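Local structure of amidohydrolase (Thermotoga maritima, 3OOQ) at residues F[235-238]-F[239-243]; F[259-262]-F[263-267]; F[33-37]-F[38-42]; F[332-335]-F[336-340]. The protein is probably a hydrolase of the amidohydrolase family, possibly acting on cyclic amides as an allantoinase does. One frame throughout, in Å; residues are numbered along the deposited sequence.

Contact 1 of 4, residues F[235-238]-F[239-243]; sequences TAIR and IAEEF
Ile239 lies against Thr235 one turn further back on helix 230-243, both side chains pointing the same way. Followed outward, its CB rests 3.7 Å from Thr235 O, and CG1 comes to 3.6 Å from that same Thr235 O. CG1 stands anti to the carbonyl carbon (chi1 -72°), which sends the chain back along the helix until CD1 meets Thr235 CG2 at 4.0 Å. Thr235 O is the acceptor for Ile239 N at 3.0 Å, so side chain and backbone bond share one carbonyl. Cut back to an alanine here, Ile239 would no longer reach Thr235 CG2, and a gap is likely to open toward Ile179 of helix 172-198. Round the helix, Ile237 CG2 lies 3.4 Å from Glu241 OE2, and that carboxylate forms a salt bridge to Lys265. Arg238 bends back at chi3 (-50°), laying one guanidinium face over Thr235 CA; NH2 makes a salt bridge to Asp95 of the second subunit and a weak bond to Thr235 OG1, whose stronger partner is Asp231 O. Thr235-Ile239 and Ile237-Glu241 are i to i+4 pairs of an alpha helix, here that of the beta-alpha-beta unit with strands 223-227 and 247-249 in a TIM-barrel-type amidohydrolase.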
loop_
_atom_site.group_PDB
_atom_site.type_symbol
_atom_site.label_atom_id
_atom_site.label_comp_id
_atom_site.label_asym_id
_atom_site.label_seq_id
_atom_site.Cartn_x
_atom_site.Cartn_y
_atom_site.Cartn_z
ATOM N N THR F 235 -31.171 -3.378 -21.261
ATOM C CA THR F 235 -31.125 -2.473 -20.098
ATOM C C THR F 235 -30.980 -1.027 -20.569
ATOM O O THR F 235 -31.665 -0.134 -20.082
ATOM C CB THR F 235 -29.938 -2.834 -19.148
ATOM O OG1 THR F 235 -30.162 -4.122 -18.590
ATOM C CG2 THR F 235 -29.808 -1.833 -17.987
ATOM N N ALA F 236 -30.068 -0.798 -21.514
ATOM C CA ALA F 236 -29.899 0.531 -22.092
ATOM C C ALA F 236 -31.239 1.062 -22.640
ATOM O O ALA F 236 -31.628 2.211 -22.377
ATOM C CB ALA F 236 -28.841 0.488 -23.179
ATOM N N ILE F 237 -31.968 0.211 -23.361
ATOM C CA ILE F 237 -33.298 0.589 -23.898
ATOM C C ILE F 237 -34.309 0.867 -22.757
ATOM O O ILE F 237 -35.054 1.869 -22.801
ATOM C CB ILE F 237 -33.834 -0.485 -24.898
ATOM C CG1 ILE F 237 -32.893 -0.604 -26.109
ATOM C CG2 ILE F 237 -35.268 -0.156 -25.397
ATOM C CD1 ILE F 237 -33.065 -1.913 -26.876
ATOM N N ARG F 238 -34.315 0.013 -21.729
ATOM C CA ARG F 238 -35.239 0.205 -20.602
ATOM C C ARG F 238 -35.041 1.562 -19.964
ATOM O O ARG F 238 -36.007 2.256 -19.652
ATOM C CB ARG F 238 -35.091 -0.875 -19.531
ATOM C CG ARG F 238 -35.860 -2.129 -19.812
ATOM C CD ARG F 238 -36.043 -2.993 -18.538
ATOM N NE ARG F 238 -34.813 -3.242 -17.770
ATOM C CZ ARG F 238 -33.834 -4.069 -18.123
ATOM N NH1 ARG F 238 -33.887 -4.753 -19.268
ATOM N NH2 ARG F 238 -32.779 -4.215 -17.317
ATOM N N ILE F 239 -33.785 1.941 -19.784
ATOM C CA ILE F 239 -33.496 3.238 -19.183
ATOM C C ILE F 239 -33.903 4.395 -20.105
ATOM O O ILE F 239 -34.479 5.378 -19.648
ATOM C CB ILE F 239 -32.024 3.336 -18.742
ATOM C CG1 ILE F 239 -31.828 2.428 -17.502
ATOM C CG2 ILE F 239 -31.653 4.791 -18.438
ATOM C CD1 ILE F 239 -30.398 2.080 -17.191
ATOM N N ALA F 240 -33.583 4.276 -21.388
ATOM C CA ALA F 240 -33.955 5.295 -22.366
ATOM C C ALA F 240 -35.465 5.523 -22.344
ATOM O O ALA F 240 -35.928 6.665 -22.353
ATOM C CB ALA F 240 -33.492 4.902 -23.758
ATOM N N GLU F 241 -36.228 4.435 -22.284
ATOM C CA GLU F 241 -37.680 4.536 -22.265
ATOM C C GLU F 241 -38.193 5.061 -20.920
ATOM O O GLU F 241 -39.157 5.817 -20.868
ATOM C CB GLU F 241 -38.315 3.183 -22.599
ATOM C CG GLU F 241 -38.154 2.789 -24.076
ATOM C CD GLU F 241 -38.498 1.333 -24.342
ATOM O OE1 GLU F 241 -38.751 0.578 -23.375
ATOM O OE2 GLU F 241 -38.476 0.914 -25.516
ATOM N N GLU F 242 -37.545 4.661 -19.831
ATOM C CA GLU F 242 -37.948 5.125 -18.521
ATOM C C GLU F 242 -37.923 6.657 -18.469
ATOM O O GLU F 242 -38.825 7.275 -17.918
ATOM C CB GLU F 242 -37.055 4.517 -17.433
ATOM C CG GLU F 242 -37.266 5.110 -16.029
ATOM C CD GLU F 242 -36.537 4.322 -14.935
ATOM O OE1 GLU F 242 -36.061 3.201 -15.236
ATOM O OE2 GLU F 242 -36.474 4.815 -13.788
ATOM N N PHE F 243 -36.905 7.254 -19.078
ATOM C CA PHE F 243 -36.691 8.678 -18.978
ATOM C C PHE F 243 -37.092 9.431 -20.236
ATOM O O PHE F 243 -37.009 10.643 -20.255
ATOM C CB PHE F 243 -35.231 8.968 -18.603
ATOM C CG PHE F 243 -34.880 8.555 -17.193
ATOM C CD1 PHE F 243 -35.251 9.354 -16.112
ATOM C CD2 PHE F 243 -34.205 7.355 -16.946
ATOM C CE1 PHE F 243 -34.955 8.973 -14.813
ATOM C CE2 PHE F 243 -33.894 6.963 -15.633
ATOM C CZ PHE F 243 -34.272 7.772 -14.571
#

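Contact 2 of 4, residues F[259-262]-F[263-267]; sequences SKVL and AEKKI
Val261 and Lys265 lie alongside each other where helix 259-264 ends, Val261 CG1 touching Lys265 CD at 3.9 Å. The lysine chain is extended beyond CG, so its methylenes pass the valine methyl and carry NZ on to Glu241. Along the backbone the bonds run in order: Ser259 O receives Ala263 N at 2.9 Å, Lys260 O receives Glu264 N, and Val261 O receives Lys265 N at 3.0 Å. The next carbonyl breaks the pattern. Leu262 O accepts from Ile267 N at 3.0 Å, five residues on, while Lys266 N turns to Ala263 O at 3.0 Å. Lys266 has positive phi (59°), and with these two bonds back into the last turn the end is a Schellman motif, which gives the amides of Lys266 and Ile267 partners as the chain leaves the helix. Across this turn Leu262 CD2 sits 4.4 Å from Ile267 CB, a loose apolar contact. At the other end Ser259 OG is hydrogen-bonded to Asp297 of helix 290-297, with a weak second bond to Tyr256 O. The short helix thus stands between two others, Ser259 meeting Leu294 of helix 290-297 and Leu262 meeting Ile237 of helix 230-243, while Ile267 packs on Leu247 and Ile249 of strand 247-249.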
loop_
_atom_site.group_PDB
_atom_site.type_symbol
_atom_site.label_atom_id
_atom_site.label_comp_id
_atom_site.label_asym_id
_atom_site.label_seq_id
_atom_site.Cartn_x
_atom_site.Cartn_y
_atom_site.Cartn_z
ATOM N N SER F 259 -32.828 -8.657 -32.697
ATOM C CA SER F 259 -32.967 -7.739 -33.827
ATOM C C SER F 259 -34.419 -7.309 -34.103
ATOM O O SER F 259 -34.666 -6.169 -34.500
ATOM C CB SER F 259 -32.323 -8.334 -35.082
ATOM O OG SER F 259 -32.750 -9.668 -35.284
ATOM N N LYS F 260 -35.370 -8.211 -33.874
ATOM C CA LYS F 260 -36.788 -7.897 -34.095
ATOM C C LYS F 260 -37.207 -6.728 -33.229
ATOM O O LYS F 260 -37.841 -5.788 -33.713
ATOM C CB LYS F 260 -37.682 -9.116 -33.832
ATOM C CG LYS F 260 -37.960 -9.992 -35.076
ATOM C CD LYS F 260 -36.682 -10.429 -35.824
ATOM C CE LYS F 260 -36.870 -11.802 -36.493
ATOM N NZ LYS F 260 -37.909 -11.767 -37.570
ATOM N N VAL F 261 -36.789 -6.758 -31.966
ATOM C CA VAL F 261 -37.091 -5.670 -31.049
ATOM C C VAL F 261 -36.463 -4.357 -31.488
ATOM O O VAL F 261 -37.128 -3.321 -31.467
ATOM C CB VAL F 261 -36.684 -6.018 -29.591
ATOM C CG1 VAL F 261 -37.139 -4.931 -28.643
ATOM C CG2 VAL F 261 -37.329 -7.331 -29.198
ATOM N N LEU F 262 -35.193 -4.396 -31.895
ATOM C CA LEU F 262 -34.489 -3.196 -32.333
ATOM C C LEU F 262 -35.151 -2.581 -33.569
ATOM O O LEU F 262 -35.328 -1.360 -33.638
ATOM C CB LEU F 262 -32.995 -3.494 -32.590
ATOM C CG LEU F 262 -32.200 -4.037 -31.379
ATOM C CD1 LEU F 262 -30.782 -4.355 -31.771
ATOM C CD2 LEU F 262 -32.176 -3.070 -30.253
ATOM N N ALA F 263 -35.507 -3.436 -34.524
ATOM C CA ALA F 263 -36.235 -3.017 -35.729
ATOM C C ALA F 263 -37.595 -2.365 -35.410
ATOM O O ALA F 263 -37.862 -1.243 -35.857
ATOM C CB ALA F 263 -36.416 -4.196 -36.680
ATOM N N GLU F 264 -38.430 -3.054 -34.629
ATOM C CA GLU F 264 -39.747 -2.528 -34.257
ATOM C C GLU F 264 -39.631 -1.158 -33.598
ATOM O O GLU F 264 -40.369 -0.232 -33.939
ATOM C CB GLU F 264 -40.483 -3.473 -33.290
ATOM C CG GLU F 264 -41.094 -4.725 -33.913
ATOM C CD GLU F 264 -41.481 -5.787 -32.863
ATOM O OE1 GLU F 264 -41.715 -5.434 -31.676
ATOM O OE2 GLU F 264 -41.549 -6.984 -33.229
ATOM N N LYS F 265 -38.692 -1.035 -32.658
ATOM C CA LYS F 265 -38.511 0.207 -31.906
ATOM C C LYS F 265 -37.677 1.258 -32.636
ATOM O O LYS F 265 -37.438 2.345 -32.095
ATOM C CB LYS F 265 -37.917 -0.088 -30.516
ATOM C CG LYS F 265 -38.873 -0.847 -29.584
ATOM C CD LYS F 265 -38.232 -1.166 -28.252
ATOM C CE LYS F 265 -39.253 -1.794 -27.316
ATOM N NZ LYS F 265 -38.798 -1.790 -25.889
ATOM N N LYS F 266 -37.220 0.945 -33.849
ATOM C CA LYS F 266 -36.446 1.915 -34.641
ATOM C C LYS F 266 -35.158 2.381 -33.936
ATOM O O LYS F 266 -34.794 3.560 -33.998
ATOM C CB LYS F 266 -37.300 3.149 -34.970
ATOM C CG LYS F 266 -38.168 3.061 -36.211
ATOM C CD LYS F 266 -39.285 2.073 -36.026
ATOM C CE LYS F 266 -40.513 2.419 -36.891
ATOM N NZ LYS F 266 -40.117 2.894 -38.243
ATOM N N ILE F 267 -34.476 1.460 -33.264
ATOM C CA ILE F 267 -33.233 1.802 -32.565
ATOM C C ILE F 267 -32.033 1.485 -33.453
ATOM O O ILE F 267 -31.854 0.349 -33.903
ATOM C CB ILE F 267 -33.127 1.089 -31.199
ATOM C CG1 ILE F 267 -34.302 1.512 -30.311
ATOM C CG2 ILE F 267 -31.765 1.416 -30.513
ATOM C CD1 ILE F 267 -34.566 0.588 -29.118
#

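Contact 3 of 4, residues F[33-37]-F[38-42]; sequences VEKVG and ENIED
This is a local turn contact at the end of strand 32-37, an outermost strand of the mixed four-stranded sheet, where Ile40 of the following loop folds back onto Lys35. The tip of the isoleucine does the touching: Ile40 CD1 lies 3.6 Å from Lys35 CB and 3.5 Å from Lys35 O, and reaches Gly37 N at 3.8 Å. With CG1 anti to its own carbonyl carbon (chi1 -56°) and chi2 extended, the branch projects back over the strand's backbone. Lys35 keeps its chain stretched beyond CG, so the methylene nearest its backbone makes this contact while the ammonium group runs on; NZ stays 5.8 Å from Asp42 OD2, too far for an ion pair. Lys35 is also half of a classic beta bulge: it and Glu34 both face Leu27 of strand 24-29, which interrupts the regular pairing of this outer strand. Glu34 OE1 is held by Lys6 and Ser29. The chain then turns through Gly37, whose backbone angles (phi 162°, psi -171°) would press a CB against Val36 O and Glu38 N. Beyond the turn the backbone of Ile40 is tied to the sheet at both polar atoms, its N to Asp25 and its O to Lys10, and Asp42 OD1 accepts from the amides of Asp44 and Ala45.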
loop_
_atom_site.group_PDB
_atom_site.type_symbol
_atom_site.label_atom_id
_atom_site.label_comp_id
_atom_site.label_asym_id
_atom_site.label_seq_id
_atom_site.Cartn_x
_atom_site.Cartn_y
_atom_site.Cartn_z
ATOM N N VAL F 33 -21.616 19.917 -53.498
ATOM C CA VAL F 33 -21.924 19.273 -54.758
ATOM C C VAL F 33 -23.048 20.094 -55.386
ATOM O O VAL F 33 -24.121 20.227 -54.801
ATOM C CB VAL F 33 -22.369 17.793 -54.565
ATOM C CG1 VAL F 33 -22.759 17.164 -55.894
ATOM C CG2 VAL F 33 -21.268 16.984 -53.901
ATOM N N GLU F 34 -22.775 20.690 -56.542
ATOM C CA GLU F 34 -23.784 21.461 -57.272
ATOM C C GLU F 34 -24.596 20.576 -58.229
ATOM O O GLU F 34 -25.830 20.651 -58.245
ATOM C CB GLU F 34 -23.146 22.644 -58.032
ATOM C CG GLU F 34 -24.189 23.696 -58.487
ATOM C CD GLU F 34 -23.673 24.703 -59.528
ATOM O OE1 GLU F 34 -22.557 25.254 -59.362
ATOM O OE2 GLU F 34 -24.408 24.973 -60.504
ATOM N N LYS F 35 -23.911 19.754 -59.028
ATOM C CA LYS F 35 -24.563 18.920 -60.039
ATOM C C LYS F 35 -23.915 17.551 -60.101
ATOM O O LYS F 35 -22.706 17.431 -59.944
ATOM C CB LYS F 35 -24.483 19.562 -61.437
ATOM C CG LYS F 35 -25.450 20.701 -61.700
ATOM C CD LYS F 35 -25.301 21.225 -63.145
ATOM C CE LYS F 35 -25.745 22.682 -63.273
ATOM N NZ LYS F 35 -25.832 23.097 -64.700
ATOM N N VAL F 36 -24.727 16.533 -60.363
ATOM C CA VAL F 36 -24.275 15.150 -60.503
ATOM C C VAL F 36 -24.929 14.527 -61.728
ATOM O O VAL F 36 -26.159 14.549 -61.869
ATOM C CB VAL F 36 -24.662 14.302 -59.271
ATOM C CG1 VAL F 36 -24.287 12.826 -59.474
ATOM C CG2 VAL F 36 -24.007 14.851 -58.008
ATOM N N GLY F 37 -24.124 13.969 -62.625
ATOM C CA GLY F 37 -24.700 13.305 -63.788
ATOM C C GLY F 37 -23.792 13.053 -64.962
ATOM O O GLY F 37 -22.581 13.274 -64.896
ATOM N N GLU F 38 -24.428 12.616 -66.048
ATOM C CA GLU F 38 -23.796 12.113 -67.273
ATOM C C GLU F 38 -22.788 13.035 -67.972
ATOM O O GLU F 38 -21.626 12.642 -68.196
ATOM C CB GLU F 38 -24.903 11.767 -68.273
ATOM C CG GLU F 38 -24.614 10.574 -69.162
ATOM C CD GLU F 38 -25.076 9.266 -68.549
ATOM O OE1 GLU F 38 -25.086 9.159 -67.301
ATOM O OE2 GLU F 38 -25.426 8.348 -69.320
ATOM N N ASN F 39 -23.239 14.232 -68.349
ATOM C CA ASN F 39 -22.457 15.122 -69.223
ATOM C C ASN F 39 -22.523 16.589 -68.801
ATOM O O ASN F 39 -23.121 17.419 -69.491
ATOM C CB ASN F 39 -22.916 14.987 -70.697
ATOM C CG ASN F 39 -22.126 13.942 -71.471
ATOM O OD1 ASN F 39 -22.666 12.917 -71.894
ATOM N ND2 ASN F 39 -20.837 14.197 -71.659
ATOM N N ILE F 40 -21.906 16.910 -67.668
ATOM C CA ILE F 40 -21.911 18.286 -67.178
ATOM C C ILE F 40 -20.863 19.127 -67.910
ATOM O O ILE F 40 -19.747 18.665 -68.141
ATOM C CB ILE F 40 -21.688 18.353 -65.641
ATOM C CG1 ILE F 40 -22.739 17.499 -64.915
ATOM C CG2 ILE F 40 -21.737 19.796 -65.159
ATOM C CD1 ILE F 40 -22.490 17.322 -63.420
ATOM N N GLU F 41 -21.246 20.346 -68.290
ATOM C CA GLU F 41 -20.313 21.346 -68.841
ATOM C C GLU F 41 -20.392 22.619 -68.014
ATOM O O GLU F 41 -21.477 23.039 -67.620
ATOM C CB GLU F 41 -20.626 21.655 -70.318
ATOM C CG GLU F 41 -19.515 21.278 -71.315
ATOM C CD GLU F 41 -19.291 19.771 -71.442
ATOM O OE1 GLU F 41 -20.293 19.019 -71.501
ATOM O OE2 GLU F 41 -18.114 19.341 -71.487
ATOM N N ASP F 42 -19.240 23.218 -67.730
ATOM C CA ASP F 42 -19.190 24.511 -67.046
ATOM C C ASP F 42 -17.941 25.266 -67.475
ATOM O O ASP F 42 -16.817 24.810 -67.232
ATOM C CB ASP F 42 -19.261 24.370 -65.516
ATOM C CG ASP F 42 -19.573 25.696 -64.810
ATOM O OD1 ASP F 42 -18.695 26.590 -64.761
ATOM O OD2 ASP F 42 -20.700 25.840 -64.290
#

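Contact 4 of 4, residues F[332-335]-F[336-340]; sequences LLKI and LTVNP
Leu332 O meets Leu336 through carbon alone, Leu336 CG lying 3.3 Å from it as the side chain folds back along the helix. Leu333 O is gripped twice: the hydroxyl Thr337 OG1 donates to it at 2.6 Å and Leu336 N at 3.1 Å, the two arriving from opposite faces of the carbonyl plane. The hydroxyl gets there because it stands between its own backbone N and carbonyl carbon (chi1 51°). A valine in place of Thr337 would probably leave Leu333 O with Leu336 N as its one donor here and lose the tie that fixes the rotation of this side chain. Lys334 begins a type I beta turn that ends at Thr337, the residue before helix 338-343, so the chain passes from helix 329-334 to the next through a single tight turn. Lys334 O closes it, taking Thr337 N at 3.0 Å and, from the other face, Asn339 N at 3.1 Å. The Lys334 side chain runs beside that of Val338, Lys334 CB to Val338 CG1 being 4.0 Å. Ile335 crosses Asn339 obliquely, Ile335 CG2 lying 3.7 Å from Asn339 ND2, and that amide nitrogen is hydrogen-bonded to Ile301 O of strand 301-303. The carbonyl Ile335 O faces the ring of Pro340, with CD at 3.3 Å, while the isoleucine side chain packs on Ile301 and Leu303.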
loop_
_atom_site.group_PDB
_atom_site.type_symbol
_atom_site.label_atom_id
_atom_site.label_comp_id
_atom_site.label_asym_id
_atom_site.label_seq_id
_atom_site.Cartn_x
_atom_site.Cartn_y
_atom_site.Cartn_z
ATOM N N LEU F 332 -22.735 -2.489 -47.647
ATOM C CA LEU F 332 -21.496 -2.183 -46.948
ATOM C C LEU F 332 -21.016 -0.769 -47.251
ATOM O O LEU F 332 -20.422 -0.111 -46.389
ATOM C CB LEU F 332 -20.424 -3.200 -47.308
ATOM C CG LEU F 332 -20.692 -4.608 -46.795
ATOM C CD1 LEU F 332 -19.824 -5.614 -47.547
ATOM C CD2 LEU F 332 -20.425 -4.691 -45.266
ATOM N N LEU F 333 -21.274 -0.293 -48.467
ATOM C CA LEU F 333 -20.964 1.099 -48.783
ATOM C C LEU F 333 -21.858 2.066 -48.013
ATOM O O LEU F 333 -21.363 3.048 -47.446
ATOM C CB LEU F 333 -21.033 1.351 -50.298
ATOM C CG LEU F 333 -19.905 0.688 -51.071
ATOM C CD1 LEU F 333 -20.194 0.717 -52.614
ATOM C CD2 LEU F 333 -18.615 1.411 -50.737
ATOM N N LYS F 334 -23.158 1.765 -47.964
ATOM C CA LYS F 334 -24.136 2.602 -47.239
ATOM C C LYS F 334 -23.820 2.696 -45.735
ATOM O O LYS F 334 -23.943 3.764 -45.132
ATOM C CB LYS F 334 -25.572 2.077 -47.405
ATOM C CG LYS F 334 -26.134 2.127 -48.806
ATOM C CD LYS F 334 -27.606 1.710 -48.839
ATOM C CE LYS F 334 -28.141 1.739 -50.292
ATOM N NZ LYS F 334 -29.636 1.726 -50.369
ATOM N N ILE F 335 -23.423 1.581 -45.129
ATOM C CA ILE F 335 -23.124 1.597 -43.684
ATOM C C ILE F 335 -21.816 2.329 -43.354
ATOM O O ILE F 335 -21.474 2.534 -42.172
ATOM C CB ILE F 335 -23.168 0.191 -43.047
ATOM C CG1 ILE F 335 -22.000 -0.680 -43.510
ATOM C CG2 ILE F 335 -24.501 -0.468 -43.313
ATOM C CD1 ILE F 335 -21.940 -2.059 -42.797
ATOM N N LEU F 336 -21.091 2.713 -44.401
ATOM C CA LEU F 336 -19.898 3.531 -44.268
ATOM C C LEU F 336 -20.133 5.003 -44.586
ATOM O O LEU F 336 -19.245 5.847 -44.340
ATOM C CB LEU F 336 -18.780 2.993 -45.149
ATOM C CG LEU F 336 -18.176 1.640 -44.762
ATOM C CD1 LEU F 336 -17.182 1.198 -45.853
ATOM C CD2 LEU F 336 -17.506 1.694 -43.371
ATOM N N THR F 337 -21.323 5.308 -45.114
ATOM C CA THR F 337 -21.617 6.633 -45.683
ATOM C C THR F 337 -22.957 7.236 -45.204
ATOM O O THR F 337 -22.996 7.920 -44.170
ATOM C CB THR F 337 -21.519 6.592 -47.235
ATOM O OG1 THR F 337 -22.300 5.494 -47.717
ATOM C CG2 THR F 337 -20.054 6.396 -47.695
ATOM N N VAL F 338 -24.044 6.979 -45.938
ATOM C CA VAL F 338 -25.344 7.589 -45.660
ATOM C C VAL F 338 -25.971 7.139 -44.323
ATOM O O VAL F 338 -26.553 7.949 -43.613
ATOM C CB VAL F 338 -26.347 7.386 -46.866
ATOM C CG1 VAL F 338 -26.604 5.901 -47.156
ATOM C CG2 VAL F 338 -27.684 8.127 -46.622
ATOM N N ASN F 339 -25.868 5.856 -43.991
ATOM C CA ASN F 339 -26.373 5.353 -42.688
ATOM C C ASN F 339 -25.718 6.032 -41.466
ATOM O O ASN F 339 -26.437 6.595 -40.640
ATOM C CB ASN F 339 -26.242 3.827 -42.595
ATOM C CG ASN F 339 -27.225 3.086 -43.483
ATOM O OD1 ASN F 339 -27.787 3.652 -44.418
ATOM N ND2 ASN F 339 -27.432 1.793 -43.195
ATOM N N PRO F 340 -24.360 5.999 -41.345
ATOM C CA PRO F 340 -23.745 6.776 -40.259
ATOM C C PRO F 340 -24.152 8.246 -40.311
ATOM O O PRO F 340 -24.526 8.793 -39.280
ATOM C CB PRO F 340 -22.231 6.627 -40.492
ATOM C CG PRO F 340 -22.080 5.992 -41.850
ATOM C CD PRO F 340 -23.353 5.229 -42.098
#

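How the contacts relate
Along the chain contact 3 comes first, then contacts 1, 2 and 4, each closing before the next opens. Contacts 1 and 2 form one patch, their centres 14 Å apart, joined by a salt bridge and by apolar packing between helix 230-243 and the segments 259-262 and 263-267. Contact 4, about 19 Å from contact 2 centre to centre, does not touch it, yet helix 290-297 lies against both. These three lie on helices and the turns that end or link them, whereas contact 3 lies on the mixed four-stranded sheet, with its centre about 47 Å from that of contact 1 and across the chain's centre, so the four sample helices around the barrel and the small sheet beside it.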